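Local coordinates for protein PKS (Streptomyces sp. CNQ431, PDB 5YDA) that forms the acyltransferase domain of the splenocin polyketide synthase SpnD, which probably selects acyl building blocks and loads them for chain assembly, at residues A183-E188 with F409-A414. Sequence-based numbering, arbitrary orientation.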
loop_
_atom_site.group_PDB
_atom_site.type_symbol
_atom_site.label_atom_id
_atom_site.label_comp_id
_atom_site.label_asym_id
_atom_site.label_seq_id
_atom_site.Cartn_x
_atom_site.Cartn_y
_atom_site.Cartn_z
ATOM N N ALA A 183 5.092 -2.030 6.049
ATOM C CA ALA A 183 5.462 -3.350 5.545
ATOM C C ALA A 183 6.333 -4.112 6.552
ATOM O O ALA A 183 6.105 -5.304 6.796
ATOM C CB ALA A 183 6.173 -3.222 4.197
ATOM N N ARG A 184 7.328 -3.443 7.158
ATOM C CA ARG A 184 8.136 -4.117 8.183
ATOM C C ARG A 184 7.274 -4.586 9.349
ATOM O O ARG A 184 7.483 -5.682 9.879
ATOM C CB ARG A 184 9.243 -3.209 8.720
ATOM C CG ARG A 184 10.225 -2.651 7.702
ATOM C CD ARG A 184 10.923 -3.709 6.867
ATOM N NE ARG A 184 11.339 -4.863 7.648
ATOM C CZ ARG A 184 11.942 -5.928 7.132
ATOM N NH1 ARG A 184 12.255 -6.945 7.916
ATOM N NH2 ARG A 184 12.232 -5.971 5.837
ATOM N N THR A 185 6.298 -3.771 9.761
ATOM C CA THR A 185 5.428 -4.162 10.870
ATOM C C THR A 185 4.641 -5.420 10.541
ATOM O O THR A 185 4.507 -6.315 11.381
ATOM C CB THR A 185 4.481 -3.013 11.221
ATOM O OG1 THR A 185 5.245 -1.865 11.611
ATOM C CG2 THR A 185 3.567 -3.400 12.337
ATOM N N LEU A 186 4.113 -5.516 9.323
ATOM C CA LEU A 186 3.376 -6.721 8.947
ATOM C C LEU A 186 4.301 -7.931 8.867
ATOM O O LEU A 186 3.920 -9.041 9.258
ATOM C CB LEU A 186 2.655 -6.501 7.610
ATOM C CG LEU A 186 1.354 -5.707 7.744
ATOM C CD1 LEU A 186 0.973 -5.089 6.433
ATOM C CD2 LEU A 186 0.278 -6.645 8.185
ATOM N N MET A 187 5.521 -7.736 8.363
ATOM C CA MET A 187 6.446 -8.856 8.231
ATOM C C MET A 187 6.851 -9.398 9.600
ATOM O O MET A 187 6.938 -10.617 9.791
ATOM C CB MET A 187 7.660 -8.431 7.412
ATOM C CG MET A 187 7.332 -8.171 5.923
ATOM S SD MET A 187 8.631 -7.242 5.066
ATOM C CE MET A 187 9.507 -8.545 4.206
ATOM N N GLU A 188 7.049 -8.513 10.582
ATOM C CA GLU A 188 7.346 -8.995 11.927
ATOM C C GLU A 188 6.171 -9.755 12.531
ATOM O O GLU A 188 6.380 -10.656 13.346
ATOM C CB GLU A 188 7.766 -7.840 12.833
ATOM C CG GLU A 188 9.119 -7.259 12.447
ATOM C CD GLU A 188 10.247 -8.256 12.658
ATOM O OE1 GLU A 188 11.086 -8.418 11.741
ATOM O OE2 GLU A 188 10.282 -8.891 13.739
ATOM N N PHE A 409 -6.822 -0.114 15.119
ATOM C CA PHE A 409 -8.013 -0.853 14.725
ATOM C C PHE A 409 -7.921 -1.295 13.268
ATOM O O PHE A 409 -8.182 -2.462 12.940
ATOM C CB PHE A 409 -9.262 0.000 14.948
ATOM C CG PHE A 409 -10.533 -0.693 14.557
ATOM C CD1 PHE A 409 -11.149 -1.580 15.427
ATOM C CD2 PHE A 409 -11.095 -0.486 13.313
ATOM C CE1 PHE A 409 -12.310 -2.246 15.065
ATOM C CE2 PHE A 409 -12.268 -1.147 12.948
ATOM C CZ PHE A 409 -12.873 -2.027 13.830
ATOM N N VAL A 410 -7.572 -0.368 12.375
ATOM C CA VAL A 410 -7.480 -0.712 10.960
ATOM C C VAL A 410 -6.459 -1.827 10.752
ATOM O O VAL A 410 -6.682 -2.752 9.961
ATOM C CB VAL A 410 -7.149 0.543 10.135
ATOM C CG1 VAL A 410 -6.873 0.176 8.675
ATOM C CG2 VAL A 410 -8.295 1.553 10.243
ATOM N N LEU A 411 -5.343 -1.780 11.498
ATOM C CA LEU A 411 -4.323 -2.816 11.374
ATOM C C LEU A 411 -4.845 -4.151 11.879
ATOM O O LEU A 411 -4.647 -5.185 11.223
ATOM C CB LEU A 411 -3.054 -2.413 12.135
ATOM C CG LEU A 411 -1.919 -3.445 12.120
ATOM C CD1 LEU A 411 -1.582 -3.875 10.704
ATOM C CD2 LEU A 411 -0.662 -2.898 12.820
ATOM N N ALA A 412 -5.527 -4.144 13.036
ATOM C CA ALA A 412 -6.081 -5.377 13.589
ATOM C C ALA A 412 -7.112 -5.998 12.653
ATOM O O ALA A 412 -7.137 -7.223 12.478
ATOM C CB ALA A 412 -6.703 -5.116 14.962
ATOM N N GLU A 413 -7.975 -5.175 12.047
ATOM C CA GLU A 413 -8.906 -5.699 11.044
ATOM C C GLU A 413 -8.163 -6.329 9.871
ATOM O O GLU A 413 -8.524 -7.420 9.417
ATOM C CB GLU A 413 -9.837 -4.598 10.539
ATOM C CG GLU A 413 -10.745 -4.050 11.614
ATOM C CD GLU A 413 -12.012 -4.858 11.775
ATOM O OE1 GLU A 413 -12.868 -4.811 10.865
ATOM O OE2 GLU A 413 -12.153 -5.542 12.811
ATOM N N ALA A 414 -7.129 -5.647 9.357
ATOM C CA ALA A 414 -6.352 -6.211 8.258
ATOM C C ALA A 414 -5.762 -7.558 8.642
ATOM O O ALA A 414 -5.809 -8.509 7.853
ATOM C CB ALA A 414 -5.235 -5.249 7.830
#
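L186 and L411 face each other across two helical segments, 183-188 and 409-414, whose CA atoms come no nearer than 9.0 Å, at this very pair, so the separation is crossed by side chains alone. L411 does most of the crossing. Its CB is directed at the other helix, and with CG anti to the backbone N (chi1 178°) the branched end is carried well out from its own backbone, one methyl for each partner. CD1 meets CD2 of L186 at 4.2 Å, while CD2 lies 4.3 Å from CG2 of T185. L186 starts out along the flank of its helix, but with CG anti to the carbonyl carbon (chi1 -79°) its branched end reaches over to L411, and the two leucine side chains pass in antiparallel fashion, meeting through one methyl each. Leucine suits both places because its long, forked, apolar end can reach across between well-separated backbones in the interior. T185 suits its place because it has two characters: the methyl is offered to L411, whereas OG1 is hydrogen-bonded to the backbone O of A181, four residues earlier in the same helix, which satisfies the buried hydroxyl. With about 101 Å² buried in total, this is a light, purely apolar touch joining the C-terminal end of helix 169-188 to helix 407-420, far apart in sequence. Other elements pack around it: T185 also packs on V136 and Y137 of helix 135-152, L186 reaches I373 just beyond strand 369-372 of the mixed sheet, and on helix 407-420 A412 rests against S84, in the separate two-stranded sheet of strands 32-38 and 79-85.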